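Local atomic coordinates of catalase (Corynebacterium glutamicum, PDB entry 4B7H), a protein that breaks down hydrogen peroxide to water and oxygen at a haem iron, binds NADPH, and is inhibited by nitric oxide. Residues E84-Q96 with W216-Y228. Numbering follows the deposited sequence. Where two conformers were deposited one is given.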
loop_
_atom_site.group_PDB
_atom_site.type_symbol
_atom_site.label_atom_id
_atom_site.label_comp_id
_atom_site.label_asym_id
_atom_site.label_seq_id
_atom_site.Cartn_x
_atom_site.Cartn_y
_atom_site.Cartn_z
ATOM N N GLU A 84 35.686 -25.887 -13.904
ATOM C CA GLU A 84 36.247 -26.961 -13.091
ATOM C C GLU A 84 35.173 -27.996 -12.780
ATOM O O GLU A 84 33.994 -27.753 -13.018
ATOM C CB GLU A 84 36.803 -26.391 -11.788
ATOM C CG GLU A 84 37.955 -25.431 -11.979
ATOM C CD GLU A 84 39.251 -26.146 -12.320
ATOM O OE1 GLU A 84 39.561 -27.169 -11.671
ATOM O OE2 GLU A 84 39.955 -25.688 -13.242
ATOM N N ASP A 85 35.584 -29.153 -12.269
ATOM C CA ASP A 85 34.639 -30.176 -11.825
ATOM C C ASP A 85 34.527 -30.171 -10.298
ATOM O O ASP A 85 35.424 -30.654 -9.604
ATOM C CB ASP A 85 35.070 -31.557 -12.339
ATOM C CG ASP A 85 34.041 -32.638 -12.067
ATOM O OD1 ASP A 85 33.108 -32.407 -11.270
ATOM O OD2 ASP A 85 34.165 -33.731 -12.653
ATOM N N VAL A 86 33.424 -29.624 -9.779
ATOM C CA VAL A 86 33.169 -29.622 -8.335
ATOM C C VAL A 86 32.024 -30.570 -7.970
ATOM O O VAL A 86 31.458 -30.482 -6.879
ATOM C CB VAL A 86 32.883 -28.195 -7.776
ATOM C CG1 VAL A 86 34.127 -27.333 -7.887
ATOM C CG2 VAL A 86 31.694 -27.539 -8.491
ATOM N N SER A 87 31.706 -31.492 -8.879
ATOM C CA SER A 87 30.598 -32.425 -8.681
ATOM C C SER A 87 30.784 -33.350 -7.479
ATOM O O SER A 87 29.810 -33.864 -6.937
ATOM C CB SER A 87 30.323 -33.242 -9.948
ATOM O OG SER A 87 31.399 -34.123 -10.231
ATOM N N GLU A 88 32.020 -33.576 -7.043
ATOM C CA GLU A 88 32.222 -34.373 -5.838
ATOM C C GLU A 88 31.685 -33.648 -4.601
ATOM O O GLU A 88 31.337 -34.286 -3.605
ATOM C CB GLU A 88 33.694 -34.750 -5.655
ATOM C CG GLU A 88 34.621 -33.578 -5.431
ATOM C CD GLU A 88 36.077 -33.994 -5.441
ATOM O OE1 GLU A 88 36.473 -34.781 -4.555
ATOM O OE2 GLU A 88 36.823 -33.534 -6.338
ATOM N N TYR A 89 31.581 -32.320 -4.677
ATOM C CA TYR A 89 31.144 -31.518 -3.535
ATOM C C TYR A 89 29.688 -31.047 -3.579
ATOM O O TYR A 89 29.042 -30.917 -2.535
ATOM C CB TYR A 89 32.030 -30.287 -3.396
ATOM C CG TYR A 89 33.507 -30.578 -3.394
ATOM C CD1 TYR A 89 34.103 -31.219 -2.317
ATOM C CD2 TYR A 89 34.307 -30.181 -4.454
ATOM C CE1 TYR A 89 35.459 -31.477 -2.306
ATOM C CE2 TYR A 89 35.662 -30.430 -4.454
ATOM C CZ TYR A 89 36.231 -31.077 -3.375
ATOM O OH TYR A 89 37.577 -31.331 -3.370
ATOM N N THR A 90 29.181 -30.747 -4.771
ATOM C CA THR A 90 27.810 -30.249 -4.885
ATOM C C THR A 90 27.098 -30.778 -6.116
ATOM O O THR A 90 27.709 -30.963 -7.173
ATOM C CB THR A 90 27.746 -28.699 -4.895
ATOM O OG1 THR A 90 26.376 -28.274 -4.966
ATOM C CG2 THR A 90 28.511 -28.138 -6.089
ATOM N N LYS A 91 25.801 -31.020 -5.961
ATOM C CA LYS A 91 24.954 -31.429 -7.066
ATOM C C LYS A 91 24.204 -30.243 -7.655
ATOM O O LYS A 91 23.387 -30.424 -8.562
ATOM C CB LYS A 91 23.943 -32.481 -6.607
ATOM C CG LYS A 91 22.897 -31.948 -5.626
ATOM C CD LYS A 91 21.834 -32.989 -5.294
ATOM C CE LYS A 91 20.793 -32.439 -4.327
ATOM N NZ LYS A 91 19.784 -33.475 -3.982
ATOM N N ALA A 92 24.465 -29.037 -7.149
ATOM C CA ALA A 92 23.731 -27.863 -7.628
ATOM C C ALA A 92 23.902 -27.741 -9.146
ATOM O O ALA A 92 25.023 -27.757 -9.655
ATOM C CB ALA A 92 24.209 -26.595 -6.918
ATOM N N ASP A 93 22.788 -27.640 -9.864
ATOM C CA ASP A 93 22.825 -27.715 -11.318
ATOM C C ASP A 93 23.759 -26.691 -11.961
ATOM O O ASP A 93 24.550 -27.039 -12.841
ATOM C CB ASP A 93 21.421 -27.612 -11.911
ATOM C CG ASP A 93 21.381 -28.050 -13.356
ATOM O OD1 ASP A 93 21.388 -29.281 -13.604
ATOM O OD2 ASP A 93 21.350 -27.165 -14.243
ATOM N N LEU A 94 23.701 -25.442 -11.503
ATOM C CA LEU A 94 24.491 -24.381 -12.131
ATOM C C LEU A 94 26.002 -24.595 -11.982
ATOM O O LEU A 94 26.784 -23.990 -12.721
ATOM C CB LEU A 94 24.119 -22.999 -11.580
ATOM C CG LEU A 94 24.800 -22.564 -10.272
ATOM C CD1 LEU A 94 24.563 -21.076 -10.037
ATOM C CD2 LEU A 94 24.305 -23.375 -9.074
ATOM N N PHE A 95 26.413 -25.434 -11.029
ATOM C CA PHE A 95 27.839 -25.632 -10.745
ATOM C C PHE A 95 28.417 -26.885 -11.401
ATOM O O PHE A 95 29.595 -27.189 -11.217
ATOM C CB PHE A 95 28.097 -25.678 -9.230
ATOM C CG PHE A 95 27.936 -24.350 -8.532
ATOM C CD1 PHE A 95 28.330 -23.163 -9.144
ATOM C CD2 PHE A 95 27.412 -24.297 -7.248
ATOM C CE1 PHE A 95 28.180 -21.943 -8.485
ATOM C CE2 PHE A 95 27.261 -23.087 -6.581
ATOM C CZ PHE A 95 27.649 -21.910 -7.199
ATOM N N GLN A 96 27.597 -27.613 -12.157
ATOM C CA GLN A 96 28.069 -28.832 -12.826
ATOM C C GLN A 96 28.985 -28.505 -14.017
ATOM O O GLN A 96 28.939 -27.400 -14.557
ATOM C CB GLN A 96 26.882 -29.709 -13.244
ATOM C CG GLN A 96 25.975 -30.115 -12.083
ATOM C CD GLN A 96 26.733 -30.791 -10.952
ATOM O OE1 GLN A 96 27.300 -31.875 -11.128
ATOM N NE2 GLN A 96 26.752 -30.153 -9.782
ATOM N N TRP A 216 27.353 -27.163 0.873
ATOM C CA TRP A 216 27.203 -27.826 -0.412
ATOM C C TRP A 216 26.896 -29.284 -0.122
ATOM O O TRP A 216 27.492 -29.885 0.785
ATOM C CB TRP A 216 28.489 -27.724 -1.234
ATOM C CG TRP A 216 28.585 -26.517 -2.122
ATOM C CD1 TRP A 216 27.703 -25.478 -2.204
ATOM C CD2 TRP A 216 29.626 -26.236 -3.068
ATOM N NE1 TRP A 216 28.134 -24.566 -3.144
ATOM C CE2 TRP A 216 29.310 -25.012 -3.691
ATOM C CE3 TRP A 216 30.796 -26.909 -3.452
ATOM C CZ2 TRP A 216 30.122 -24.443 -4.676
ATOM C CZ3 TRP A 216 31.602 -26.347 -4.424
ATOM C CH2 TRP A 216 31.264 -25.125 -5.028
ATOM N N ILE A 217 25.951 -29.847 -0.863
ATOM C CA ILE A 217 25.615 -31.258 -0.714
ATOM C C ILE A 217 25.704 -31.922 -2.085
ATOM O O ILE A 217 25.169 -31.399 -3.076
ATOM C CB ILE A 217 24.202 -31.443 -0.120
ATOM C CG1 ILE A 217 24.055 -30.673 1.198
ATOM C CG2 ILE A 217 23.901 -32.906 0.109
ATOM C CD1 ILE A 217 22.741 -30.942 1.917
ATOM N N ASN A 218 26.393 -33.061 -2.150
ATOM C CA ASN A 218 26.567 -33.768 -3.419
ATOM C C ASN A 218 25.406 -34.728 -3.714
ATOM O O ASN A 218 24.447 -34.817 -2.936
ATOM C CB ASN A 218 27.951 -34.454 -3.506
ATOM C CG ASN A 218 28.101 -35.637 -2.559
ATOM O OD1 ASN A 218 27.128 -36.120 -1.987
ATOM N ND2 ASN A 218 29.332 -36.117 -2.402
ATOM N N ALA A 219 25.492 -35.445 -4.832
ATOM C CA ALA A 219 24.403 -36.317 -5.265
ATOM C C ALA A 219 24.130 -37.437 -4.269
ATOM O O ALA A 219 23.006 -37.941 -4.190
ATOM C CB ALA A 219 24.698 -36.883 -6.649
ATOM N N GLU A 220 25.152 -37.826 -3.513
ATOM C CA GLU A 220 25.019 -38.913 -2.549
ATOM C C GLU A 220 24.526 -38.409 -1.189
ATOM O O GLU A 220 24.274 -39.202 -0.281
ATOM C CB GLU A 220 26.339 -39.697 -2.417
ATOM C CG GLU A 220 27.460 -38.967 -1.685
ATOM C CD GLU A 220 28.856 -39.324 -2.187
ATOM O OE1 GLU A 220 28.975 -39.927 -3.277
ATOM O OE2 GLU A 220 29.838 -38.989 -1.486
ATOM N N GLY A 221 24.390 -37.088 -1.055
ATOM C CA GLY A 221 23.849 -36.491 0.159
ATOM C C GLY A 221 24.883 -36.097 1.202
ATOM O O GLY A 221 24.536 -35.766 2.340
ATOM N N LYS A 222 26.155 -36.134 0.820
ATOM C CA LYS A 222 27.237 -35.768 1.723
ATOM C C LYS A 222 27.439 -34.261 1.724
ATOM O O LYS A 222 27.550 -33.653 0.659
ATOM C CB LYS A 222 28.532 -36.457 1.299
ATOM C CG LYS A 222 29.761 -36.036 2.095
ATOM C CD LYS A 222 30.978 -36.828 1.650
ATOM C CE LYS A 222 32.270 -36.170 2.092
ATOM N NZ LYS A 222 33.451 -37.004 1.729
ATOM N N PRO A 223 27.486 -33.652 2.918
ATOM C CA PRO A 223 27.664 -32.200 3.022
ATOM C C PRO A 223 29.116 -31.784 3.268
ATOM O O PRO A 223 29.875 -32.514 3.906
ATOM C CB PRO A 223 26.836 -31.864 4.259
ATOM C CG PRO A 223 27.057 -33.060 5.159
ATOM C CD PRO A 223 27.156 -34.258 4.224
ATOM N N VAL A 224 29.487 -30.618 2.745
ATOM C CA VAL A 224 30.698 -29.916 3.149
ATOM C C VAL A 224 30.323 -28.458 3.412
ATOM O O VAL A 224 29.343 -27.948 2.857
ATOM C CB VAL A 224 31.801 -29.971 2.067
ATOM C CG1 VAL A 224 32.375 -31.365 1.950
ATOM C CG2 VAL A 224 31.270 -29.481 0.721
ATOM N N TRP A 225 31.085 -27.781 4.266
ATOM C CA TRP A 225 30.865 -26.358 4.487
ATOM C C TRP A 225 31.655 -25.554 3.457
ATOM O O TRP A 225 32.782 -25.926 3.109
ATOM C CB TRP A 225 31.274 -25.964 5.904
ATOM C CG TRP A 225 30.536 -26.706 6.997
ATOM C CD1 TRP A 225 31.066 -27.623 7.874
ATOM C CD2 TRP A 225 29.142 -26.592 7.334
ATOM N NE1 TRP A 225 30.089 -28.077 8.731
ATOM C CE2 TRP A 225 28.900 -27.464 8.418
ATOM C CE3 TRP A 225 28.073 -25.841 6.818
ATOM C CZ2 TRP A 225 27.637 -27.595 9.002
ATOM C CZ3 TRP A 225 26.825 -25.973 7.401
ATOM C CH2 TRP A 225 26.616 -26.840 8.481
ATOM N N VAL A 226 31.079 -24.465 2.947
ATOM C CA VAL A 226 31.773 -23.667 1.941
ATOM C C VAL A 226 31.670 -22.164 2.191
ATOM O O VAL A 226 30.731 -21.693 2.836
ATOM C CB VAL A 226 31.247 -23.955 0.504
ATOM C CG1 VAL A 226 31.392 -25.430 0.147
ATOM C CG2 VAL A 226 29.793 -23.494 0.350
ATOM N N LYS A 227 32.658 -21.427 1.688
ATOM C CA LYS A 227 32.590 -19.972 1.577
ATOM C C LYS A 227 32.918 -19.563 0.145
ATOM O O LYS A 227 33.866 -20.071 -0.461
ATOM C CB LYS A 227 33.546 -19.271 2.548
ATOM C CG LYS A 227 33.114 -19.336 4.010
ATOM C CD LYS A 227 34.026 -18.489 4.891
ATOM C CE LYS A 227 33.642 -18.580 6.370
ATOM N NZ LYS A 227 32.342 -17.909 6.707
ATOM N N TYR A 228 32.128 -18.640 -0.388
ATOM C CA TYR A 228 32.319 -18.142 -1.742
ATOM C C TYR A 228 33.226 -16.928 -1.796
ATOM O O TYR A 228 33.075 -15.997 -0.996
ATOM C CB TYR A 228 30.983 -17.726 -2.329
ATOM C CG TYR A 228 30.005 -18.838 -2.590
ATOM C CD1 TYR A 228 30.150 -19.668 -3.698
ATOM C CD2 TYR A 228 28.905 -19.030 -1.760
ATOM C CE1 TYR A 228 29.239 -20.673 -3.959
ATOM C CE2 TYR A 228 27.986 -20.031 -2.011
ATOM C CZ TYR A 228 28.157 -20.848 -3.115
ATOM O OH TYR A 228 27.235 -21.836 -3.375
HETATM O O HOH W 1 27.164 -34.221 -6.776
HETATM O O HOH W 2 29.830 -32.525 -0.358
HETATM O O HOH W 3 21.652 -34.995 -2.304
#
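In the antiparallel barrel of catalase, the beta hairpin made by strands 214-217 and 223-232 meets the loop that links strands 73-82 and 100-108, and Trp216 and Asn218 of the hairpin make the largest contacts with that loop. The case illustrates a loop fastened by an apolar indole seat at one end and by hydrogen bonds at the other. Thr90 sets CG2 over one face, 3.7 Å from the centroid of the six-membered ring of Trp216 and 13° off its normal, a CH-pi contact; Val226 CG1 of the hairpin's own second strand lies on the opposite face. With Thr90 OG1 anti to the backbone N (chi1 -178°), the methyl is left to face the indole while the hydroxyl bonds to Gly336 O. Tyr89 CB touches the indole edge, 3.6 Å from Trp216 CE3, and the Phe95 ring meets the six-membered ring obliquely, planes at 46°. Phe95 CE2 also abuts Tyr228 OH at 3.4 Å, the hydroxyl lying at the edge of the phenyl ring. That same OH accepts the indole N-H of Trp216 close to the indole plane (NE1 to OH, 2.9 Å), which, with the two groups on its faces, limits how the indole can turn.

At the outer end, Lys91 N donates to Ile217 O at 3.0 Å, and Asn218 ND2 reaches Glu88 O, also at 3.0 Å, with Glu88 O close to the amide plane of Asn218. Asn218 opens the type I turn 218-221; its OD1 accepts from Lys222 N, so one amide ties loop to turn. Waters add bridges, one donating to both Tyr89 O and Lys222 O.

Tyr89 and Trp216 reach strand 270-279, while Phe95 packs on Tyr137 of strand 135-142, and the Tyr137 hydroxyl is hydrogen-bonded to Tyr228 OH.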